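Local structure of Alr4995 protein (Nostoc sp., 6LRF) at residues D143-L148 / I154-L159; A213-C218 / I228-S233; L511-Y516 / M584-R589. The protein is a bifunctional enzyme, an arginine dihydrolase and an ornithine cyclodeaminase, which would take arginine to ornithine and then ornithine to proline. All blocks are in the same frame, centred on the assembly; numbering follows the deposited sequence.

Contact 1 (D143-L148 / I154-L159)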
loop_
_atom_site.group_PDB
_atom_site.type_symbol
_atom_site.label_atom_id
_atom_site.label_comp_id
_atom_site.label_asym_id
_atom_site.label_seq_id
_atom_site.Cartn_x
_atom_site.Cartn_y
_atom_site.Cartn_z
ATOM N N ASP B 143 22.268 -7.068 -38.885
ATOM C CA ASP B 143 23.319 -7.685 -39.688
ATOM C C ASP B 143 23.291 -7.330 -41.200
ATOM O O ASP B 143 24.238 -7.636 -41.920
ATOM C CB ASP B 143 23.253 -9.197 -39.522
ATOM C CG ASP B 143 23.879 -9.669 -38.220
ATOM O OD1 ASP B 143 24.543 -8.849 -37.546
ATOM O OD2 ASP B 143 23.717 -10.866 -37.880
ATOM N N SER B 144 22.224 -6.711 -41.687
ATOM C CA SER B 144 22.218 -6.280 -43.086
ATOM C C SER B 144 23.080 -5.031 -43.301
ATOM O O SER B 144 23.501 -4.739 -44.424
ATOM C CB SER B 144 20.790 -6.018 -43.579
ATOM O OG SER B 144 20.215 -4.872 -42.950
ATOM N N HIS B 145 23.362 -4.299 -42.230
ATOM C CA HIS B 145 23.978 -2.997 -42.380
ATOM C C HIS B 145 25.408 -3.063 -42.939
ATOM O O HIS B 145 25.767 -2.218 -43.769
ATOM C CB HIS B 145 23.932 -2.232 -41.047
ATOM C CG HIS B 145 22.538 -1.899 -40.609
ATOM N ND1 HIS B 145 22.259 -1.099 -39.521
ATOM C CD2 HIS B 145 21.338 -2.246 -41.134
ATOM C CE1 HIS B 145 20.949 -0.985 -39.385
ATOM N NE2 HIS B 145 20.368 -1.663 -40.357
ATOM N N PRO B 146 26.222 -4.047 -42.514
ATOM C CA PRO B 146 27.547 -4.128 -43.157
ATOM C C PRO B 146 27.514 -4.432 -44.666
ATOM O O PRO B 146 28.448 -4.068 -45.374
ATOM C CB PRO B 146 28.233 -5.280 -42.414
ATOM C CG PRO B 146 27.547 -5.295 -41.047
ATOM C CD PRO B 146 26.111 -4.973 -41.367
ATOM N N TYR B 147 26.472 -5.110 -45.136
ATOM C CA TYR B 147 26.316 -5.393 -46.556
ATOM C C TYR B 147 26.046 -4.102 -47.302
ATOM O O TYR B 147 26.585 -3.871 -48.391
ATOM C CB TYR B 147 25.176 -6.385 -46.786
ATOM C CG TYR B 147 25.490 -7.812 -46.390
ATOM C CD1 TYR B 147 26.039 -8.702 -47.302
ATOM C CD2 TYR B 147 25.213 -8.277 -45.106
ATOM C CE1 TYR B 147 26.321 -10.022 -46.939
ATOM C CE2 TYR B 147 25.490 -9.588 -44.736
ATOM C CZ TYR B 147 26.041 -10.454 -45.659
ATOM O OH TYR B 147 26.311 -11.753 -45.303
ATOM N N LEU B 148 25.211 -3.256 -46.706
ATOM C CA LEU B 148 24.869 -1.991 -47.318
ATOM C C LEU B 148 26.128 -1.164 -47.509
ATOM O O LEU B 148 26.332 -0.521 -48.548
ATOM C CB LEU B 148 23.874 -1.221 -46.461
ATOM C CG LEU B 148 22.612 -1.951 -46.059
ATOM C CD1 LEU B 148 21.729 -0.995 -45.275
ATOM C CD2 LEU B 148 21.902 -2.452 -47.294
ATOM N N ILE B 154 29.795 3.153 -48.612
ATOM C CA ILE B 154 29.360 4.319 -47.853
ATOM C C ILE B 154 29.377 4.057 -46.348
ATOM O O ILE B 154 29.281 2.908 -45.924
ATOM C CB ILE B 154 27.946 4.758 -48.293
ATOM C CG1 ILE B 154 27.629 6.148 -47.751
ATOM C CG2 ILE B 154 26.895 3.737 -47.877
ATOM C CD1 ILE B 154 26.579 6.885 -48.523
ATOM N N GLU B 155 29.536 5.119 -45.551
ATOM C CA GLU B 155 29.440 5.028 -44.091
ATOM C C GLU B 155 27.994 4.808 -43.655
ATOM O O GLU B 155 27.120 5.605 -43.986
ATOM C CB GLU B 155 29.981 6.295 -43.416
ATOM C CG GLU B 155 29.861 6.275 -41.888
ATOM C CD GLU B 155 30.316 7.576 -41.235
ATOM O OE1 GLU B 155 29.808 8.651 -41.615
ATOM O OE2 GLU B 155 31.181 7.523 -40.342
ATOM N N VAL B 156 27.747 3.730 -42.911
ATOM C CA VAL B 156 26.387 3.391 -42.477
ATOM C C VAL B 156 26.223 3.623 -40.980
ATOM O O VAL B 156 26.974 3.086 -40.180
ATOM C CB VAL B 156 26.036 1.925 -42.811
ATOM C CG1 VAL B 156 24.689 1.523 -42.194
ATOM C CG2 VAL B 156 26.001 1.732 -44.322
ATOM N N LEU B 157 25.238 4.438 -40.621
ATOM C CA LEU B 157 24.926 4.739 -39.228
ATOM C C LEU B 157 23.668 4.012 -38.780
ATOM O O LEU B 157 22.593 4.265 -39.319
ATOM C CB LEU B 157 24.737 6.246 -39.051
ATOM C CG LEU B 157 25.913 7.128 -39.453
ATOM C CD1 LEU B 157 25.601 8.575 -39.125
ATOM C CD2 LEU B 157 27.176 6.670 -38.742
ATOM N N SER B 158 23.786 3.119 -37.797
ATOM C CA SER B 158 22.645 2.287 -37.399
ATOM C C SER B 158 21.773 2.966 -36.353
ATOM O O SER B 158 22.286 3.464 -35.345
ATOM C CB SER B 158 23.130 0.937 -36.862
ATOM O OG SER B 158 23.956 0.283 -37.817
ATOM N N LEU B 159 20.462 2.972 -36.583
ATOM C CA LEU B 159 19.493 3.533 -35.632
ATOM C C LEU B 159 18.501 2.464 -35.213
ATOM O O LEU B 159 17.978 1.732 -36.072
ATOM C CB LEU B 159 18.727 4.719 -36.237
ATOM C CG LEU B 159 19.531 5.916 -36.737
ATOM C CD1 LEU B 159 18.589 6.933 -37.394
ATOM C CD2 LEU B 159 20.315 6.584 -35.612
#

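Contact 2 (A213-C218 / I228-S233)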
loop_
_atom_site.group_PDB
_atom_site.type_symbol
_atom_site.label_atom_id
_atom_site.label_comp_id
_atom_site.label_asym_id
_atom_site.label_seq_id
_atom_site.Cartn_x
_atom_site.Cartn_y
_atom_site.Cartn_z
ATOM N N ALA B 213 3.598 13.268 -36.033
ATOM C CA ALA B 213 4.189 11.956 -36.269
ATOM C C ALA B 213 3.159 10.885 -36.662
ATOM O O ALA B 213 3.384 10.136 -37.612
ATOM C CB ALA B 213 4.963 11.513 -35.046
ATOM N N VAL B 214 2.031 10.816 -35.956
ATOM C CA VAL B 214 1.024 9.793 -36.251
ATOM C C VAL B 214 0.232 10.134 -37.525
ATOM O O VAL B 214 -0.557 9.329 -38.023
ATOM C CB VAL B 214 0.055 9.601 -35.068
ATOM C CG1 VAL B 214 0.822 9.228 -33.821
ATOM C CG2 VAL B 214 -0.734 10.882 -34.822
ATOM N N ASN B 215 0.446 11.336 -38.041
ATOM C CA ASN B 215 -0.067 11.709 -39.350
ATOM C C ASN B 215 0.961 11.481 -40.466
ATOM O O ASN B 215 0.744 11.907 -41.609
ATOM C CB ASN B 215 -0.510 13.171 -39.350
ATOM C CG ASN B 215 -1.921 13.340 -38.849
ATOM O OD1 ASN B 215 -2.876 13.300 -39.630
ATOM N ND2 ASN B 215 -2.068 13.502 -37.540
ATOM N N PHE B 216 2.066 10.816 -40.112
ATOM C CA PHE B 216 3.156 10.494 -41.038
ATOM C C PHE B 216 3.830 11.734 -41.609
ATOM O O PHE B 216 4.161 11.773 -42.795
ATOM C CB PHE B 216 2.655 9.637 -42.194
ATOM C CG PHE B 216 2.396 8.209 -41.830
ATOM C CD1 PHE B 216 3.247 7.207 -42.280
ATOM C CD2 PHE B 216 1.284 7.858 -41.074
ATOM C CE1 PHE B 216 3.007 5.871 -41.962
ATOM C CE2 PHE B 216 1.034 6.530 -40.756
ATOM C CZ PHE B 216 1.896 5.533 -41.196
ATOM N N ALA B 217 4.022 12.745 -40.768
ATOM C CA ALA B 217 4.736 13.950 -41.174
ATOM C C ALA B 217 6.161 13.645 -41.658
ATOM O O ALA B 217 6.672 14.306 -42.564
ATOM C CB ALA B 217 4.777 14.961 -40.017
ATOM N N CYS B 218 6.799 12.649 -41.050
ATOM C CA CYS B 218 8.176 12.312 -41.395
ATOM C C CYS B 218 8.260 11.587 -42.725
ATOM O O CYS B 218 9.325 11.544 -43.360
ATOM C CB CYS B 218 8.800 11.455 -40.303
ATOM S SG CYS B 218 9.189 12.412 -38.849
ATOM N N ILE B 228 6.647 17.411 -49.853
ATOM C CA ILE B 228 5.291 16.918 -50.039
ATOM C C ILE B 228 4.968 15.904 -48.956
ATOM O O ILE B 228 5.815 15.080 -48.590
ATOM C CB ILE B 228 5.106 16.258 -51.412
ATOM C CG1 ILE B 228 5.596 17.187 -52.523
ATOM C CG2 ILE B 228 3.651 15.881 -51.629
ATOM C CD1 ILE B 228 5.809 16.480 -53.854
HETATM N N MSE B 229 3.741 15.953 -48.451
HETATM C CA MSE B 229 3.346 15.071 -47.366
HETATM C C MSE B 229 1.846 15.003 -47.191
HETATM O O MSE B 229 1.100 15.705 -47.869
HETATM C CB MSE B 229 3.982 15.540 -46.065
HETATM C CG MSE B 229 3.974 17.054 -45.915
HETATM SE SE MSE B 229 4.512 17.531 -44.114
HETATM C CE MSE B 229 3.228 16.401 -43.175
ATOM N N ASN B 230 1.417 14.170 -46.250
ATOM C CA ASN B 230 0.003 13.974 -45.980
ATOM C C ASN B 230 -0.663 15.214 -45.374
ATOM O O ASN B 230 -1.489 15.859 -46.023
ATOM C CB ASN B 230 -0.191 12.777 -45.050
ATOM C CG ASN B 230 -1.646 12.562 -44.682
ATOM O OD1 ASN B 230 -2.539 12.697 -45.521
ATOM N ND2 ASN B 230 -1.894 12.249 -43.416
ATOM N N LYS B 231 -0.299 15.536 -44.133
ATOM C CA LYS B 231 -0.948 16.612 -43.379
ATOM C C LYS B 231 0.002 17.184 -42.339
ATOM O O LYS B 231 0.541 16.436 -41.520
ATOM C CB LYS B 231 -2.229 16.102 -42.694
ATOM C CG LYS B 231 -3.496 16.879 -43.044
ATOM C CD LYS B 231 -4.737 15.971 -43.028
ATOM C CE LYS B 231 -4.881 15.211 -44.359
ATOM N NZ LYS B 231 -6.095 14.355 -44.468
ATOM N N ALA B 232 0.203 18.500 -42.370
ATOM C CA ALA B 232 1.109 19.166 -41.430
ATOM C C ALA B 232 0.374 20.132 -40.497
ATOM O O ALA B 232 -0.587 20.782 -40.897
ATOM C CB ALA B 232 2.210 19.912 -42.194
ATOM N N SER B 233 0.838 20.222 -39.253
ATOM C CA SER B 233 0.325 21.204 -38.299
ATOM C C SER B 233 0.768 22.622 -38.669
ATOM O O SER B 233 1.710 22.802 -39.450
ATOM C CB SER B 233 0.809 20.876 -36.889
ATOM O OG SER B 233 2.179 21.219 -36.747
#

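Contact 3 (L511-Y516 / M584-R589)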
loop_
_atom_site.group_PDB
_atom_site.type_symbol
_atom_site.label_atom_id
_atom_site.label_comp_id
_atom_site.label_asym_id
_atom_site.label_seq_id
_atom_site.Cartn_x
_atom_site.Cartn_y
_atom_site.Cartn_z
ATOM N N LEU B 511 10.820 25.107 -13.785
ATOM C CA LEU B 511 10.620 25.921 -12.582
ATOM C C LEU B 511 11.856 26.740 -12.190
ATOM O O LEU B 511 11.743 27.922 -11.860
ATOM C CB LEU B 511 10.203 25.033 -11.409
ATOM C CG LEU B 511 8.780 24.493 -11.468
ATOM C CD1 LEU B 511 8.536 23.579 -10.294
ATOM C CD2 LEU B 511 7.782 25.642 -11.471
ATOM N N ILE B 512 13.030 26.113 -12.223
ATOM C CA ILE B 512 14.279 26.771 -11.833
ATOM C C ILE B 512 14.652 27.868 -12.843
ATOM O O ILE B 512 15.069 28.974 -12.471
ATOM C CB ILE B 512 15.446 25.742 -11.717
ATOM C CG1 ILE B 512 15.210 24.772 -10.546
ATOM C CG2 ILE B 512 16.769 26.455 -11.549
ATOM C CD1 ILE B 512 16.039 23.498 -10.606
ATOM N N ARG B 513 14.499 27.533 -14.120
ATOM C CA ARG B 513 14.771 28.436 -15.239
ATOM C C ARG B 513 13.935 29.716 -15.174
ATOM O O ARG B 513 14.432 30.795 -15.473
ATOM C CB ARG B 513 14.506 27.703 -16.558
ATOM C CG ARG B 513 15.149 28.315 -17.777
ATOM C CD ARG B 513 15.337 27.258 -18.870
ATOM N NE ARG B 513 14.074 26.675 -19.325
ATOM C CZ ARG B 513 13.773 25.382 -19.273
ATOM N NH1 ARG B 513 14.642 24.507 -18.773
ATOM N NH2 ARG B 513 12.598 24.956 -19.725
ATOM N N GLU B 514 12.681 29.590 -14.752
ATOM C CA GLU B 514 11.729 30.701 -14.763
ATOM C C GLU B 514 11.523 31.415 -13.414
ATOM O O GLU B 514 10.539 32.143 -13.238
ATOM C CB GLU B 514 10.390 30.193 -15.285
ATOM C CG GLU B 514 10.528 29.588 -16.673
ATOM C CD GLU B 514 9.210 29.131 -17.275
ATOM O OE1 GLU B 514 8.151 29.325 -16.635
ATOM O OE2 GLU B 514 9.236 28.577 -18.399
ATOM N N GLY B 515 12.439 31.191 -12.469
ATOM C CA GLY B 515 12.515 31.981 -11.250
ATOM C C GLY B 515 11.678 31.579 -10.044
ATOM O O GLY B 515 11.460 32.393 -9.152
ATOM N N TYR B 516 11.209 30.338 -9.996
ATOM C CA TYR B 516 10.405 29.890 -8.867
ATOM C C TYR B 516 11.234 29.203 -7.778
ATOM O O TYR B 516 10.710 28.871 -6.731
ATOM C CB TYR B 516 9.313 28.926 -9.329
ATOM C CG TYR B 516 8.327 29.521 -10.302
ATOM C CD1 TYR B 516 8.537 29.430 -11.679
ATOM C CD2 TYR B 516 7.192 30.174 -9.854
ATOM C CE1 TYR B 516 7.634 29.967 -12.580
ATOM C CE2 TYR B 516 6.287 30.717 -10.747
ATOM C CZ TYR B 516 6.513 30.609 -12.108
ATOM O OH TYR B 516 5.609 31.146 -12.994
HETATM N N MSE B 584 20.455 20.061 -12.526
HETATM C CA MSE B 584 21.724 20.588 -12.030
HETATM C C MSE B 584 22.261 21.650 -13.008
HETATM O O MSE B 584 22.814 22.668 -12.597
HETATM C CB MSE B 584 22.737 19.447 -11.812
HETATM C CG MSE B 584 22.202 18.286 -10.948
HETATM SE SE MSE B 584 21.433 18.925 -9.251
HETATM C CE MSE B 584 23.099 19.695 -8.603
ATOM N N TYR B 585 22.049 21.424 -14.296
ATOM C CA TYR B 585 22.419 22.398 -15.329
ATOM C C TYR B 585 21.764 23.757 -15.110
ATOM O O TYR B 585 22.436 24.780 -15.127
ATOM C CB TYR B 585 22.034 21.889 -16.721
ATOM C CG TYR B 585 22.214 22.931 -17.821
ATOM C CD1 TYR B 585 23.462 23.157 -18.398
ATOM C CD2 TYR B 585 21.135 23.689 -18.276
ATOM C CE1 TYR B 585 23.629 24.104 -19.401
ATOM C CE2 TYR B 585 21.292 24.642 -19.274
ATOM C CZ TYR B 585 22.542 24.842 -19.830
ATOM O OH TYR B 585 22.702 25.780 -20.817
ATOM N N GLU B 586 20.449 23.763 -14.924
ATOM C CA GLU B 586 19.737 25.018 -14.701
ATOM C C GLU B 586 20.194 25.713 -13.425
ATOM O O GLU B 586 20.233 26.945 -13.376
ATOM C CB GLU B 586 18.220 24.798 -14.652
ATOM C CG GLU B 586 17.578 24.327 -15.971
ATOM C CD GLU B 586 17.834 25.262 -17.171
ATOM O OE1 GLU B 586 18.274 26.425 -16.982
ATOM O OE2 GLU B 586 17.593 24.818 -18.320
ATOM N N CYS B 587 20.545 24.944 -12.388
ATOM C CA CYS B 587 21.046 25.563 -11.152
ATOM C C CYS B 587 22.351 26.296 -11.428
ATOM O O CYS B 587 22.547 27.427 -10.974
ATOM C CB CYS B 587 21.257 24.534 -10.032
ATOM S SG CYS B 587 19.718 23.953 -9.306
ATOM N N VAL B 588 23.242 25.661 -12.178
ATOM C CA VAL B 588 24.516 26.299 -12.487
ATOM C C VAL B 588 24.300 27.528 -13.392
ATOM O O VAL B 588 24.807 28.608 -13.103
ATOM C CB VAL B 588 25.506 25.306 -13.137
ATOM C CG1 VAL B 588 26.738 26.034 -13.659
ATOM C CG2 VAL B 588 25.913 24.222 -12.125
ATOM N N ARG B 589 23.501 27.384 -14.443
ATOM C CA ARG B 589 23.325 28.478 -15.408
ATOM C C ARG B 589 22.598 29.683 -14.824
ATOM O O ARG B 589 22.849 30.820 -15.220
ATOM C CB ARG B 589 22.577 27.978 -16.647
ATOM C CG ARG B 589 23.481 27.311 -17.699
ATOM C CD ARG B 589 24.420 28.308 -18.406
ATOM N NE ARG B 589 25.093 27.697 -19.556
ATOM C CZ ARG B 589 26.387 27.377 -19.603
ATOM N NH1 ARG B 589 27.179 27.629 -18.563
ATOM N NH2 ARG B 589 26.898 26.813 -20.699
#

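Contact 1 (D143-L148 / I154-L159)
His145, in the first turn of helix 145-152, and Val156, in strand 155-160, are the closest backbone partners here, with CA atoms 6.8 Å apart. Both point their CB toward the other segment. The main polar link lies two residues further along the strand. His145 ND1 and Ser158 OG are 2.8 Å apart in a nearly straight hydrogen bond (171°), and either atom could be the donor. The hydroxyl comes to the ring edge, near its plane. Ser158 CB also lies in that plane, 3.5 Å from His145 ND1. The imidazole reaches over because CG sits beside the backbone N, anti to the carbonyl carbon (chi1 -65°).

Apolar contacts lie beside this bond. Val156 CG1 rests 4.0 Å from His145 CB and approaches the ring obliquely. The other branch, Val156 CG2, lies 4.0 Å from His145 O and 4.2 Å from Leu148 CB. Ile154 adds a looser touch, its CG2 against the carbonyl oxygen of Leu148.

The contact belongs to a beta-alpha-beta crossover. Strand 132-136 leads through helix 145-152 into strand 155-160, and the two strands lie parallel and adjacent. His145 NE2 hydrogen-bonds Gly135 O on the first of these strands. Before the helix, Asp143 forms salt bridges with Lys334 and with Arg325 of the second subunit.

Both nitrogens of this buried ring have partners, which fixes its rotation. The ring ties the helix start to two neighbouring strands. Gly135 O can only accept, so NE2 is the donor there. ND1 would then suit an acceptor role if the ring has one proton.

Contact 2 (A213-C218 / I228-S233)
Asn215 and Ala217 carry the touch of 213-218 on 228-233, in a segment that starts as helix 210-213 ends. Ala213 opens a type I beta turn that runs to Phe216.

Asn215 comes first in the contact. Its backbone O receives a hydrogen bond from Asn230 ND2, 3.2 Å long and nearly straight (171°). The oxygen lies in the plane of the Asn230 amide, while the donor is tilted 24° from the carbonyl plane of Asn215. The two side-chain amides are close to parallel, but Asn215 OD1 and Asn230 ND2 stay 4.1 Å apart. Each amide has a stronger partner elsewhere: Asn215 ND2 bonds Ala211 O, and Asn230 OD1 accepts from Leu252 N. Asn230 is thus held at both ends of its amide. Asn215 CB also meets Lys231 O at 4.1 Å.

Phe216 has positive phi and is the C-prime residue of a Schellman motif. Its N bonds Ala213 O at 2.9 Å, and Ala217 N bonds Asp212 O.

Ala217 makes the apolar half of the contact. The methyl of selenomethionine Met229 presses on it, with CE 3.5 Å from Ala217 CA and 3.8 Å from Ala217 CB. The Met229 chain is extended about its second torsion and bends at the last (chi3 -53°), which turns CE onto the alanine.

Around this, strand 226-229 is the middle strand of a small mixed sheet, between 221-223 and 246-249. Ile228 packs on helix 34-49. Phe216 and Asn230 both touch Leu256 of helix 253-256. Ser233 is the N-cap of helix 234-242, and its N bonds OD1 of Asp212, the residue whose carbonyl takes the Ala217 N-H in the Schellman motif.

Contact 3 (L511-Y516 / M584-R589)
Arg513, at the end of helix 505-513, crosses the carboxylate of Glu586 on helix 583-589 at a slant. Its CB starts 4.0 Å from Glu586 OE1, and CG comes to 3.7 Å from the same oxygen. CD lies close to both oxygens, 3.4 Å from Glu586 OE2. There the chain bends (chi3 61°) and turns the NH1 edge of the guanidinium to the acid. At the tip, Arg513 NH1 donates to Glu586 OE2 at 3.0 Å, with an N-H...O angle of 155°, as part of a salt bridge. The oxygen lies near the guanidinium plane, at its edge. NH1, in turn, comes from well above the carboxylate plane, 61° out of it. The two planes are also steeply inclined to each other, and a single N-H makes the bridge.

Both helices belong to the Rossmann-type domain with its parallel sheet. Helix 505-513 leads into strand 519-523, and helix 583-589 into strand 594-597, the strand next to it.

On the buried flank of the salt bridge, Ile512 uses two branches. CG2 rests on Glu586 CB at 3.8 Å, and CD1 reaches Cys587 SG at 3.9 Å. Ile512 also packs on Val517 and Ile592. The edge of the Tyr585 ring lies beside Glu586 OE2, and Arg589 CG sits above one face of that ring, toward its rim.

How the contacts relate
Contacts 1 and 2 lie in the same GME-family region, with centres about 27 Å apart. Contact 3 is in the Rossmann-type region, about 41 Å from contact 1 (centre to centre) and across the centre of the chain from it. All three are largely buried. Contact 1 has no exposed touching residue, while contacts 2 and 3 each include one, Lys231 and Arg513. No helix or strand is shared. Contact 1 joins helix to strand, contact 2 joins a helix-ending loop to a strand end, and contact 3 joins two helices. Contact 1 centres on an imidazole-hydroxyl bond and contact 2 on an amide-to-carbonyl bond, each beside apolar packing. Contact 3 pairs an exposed arginine with a buried glutamate.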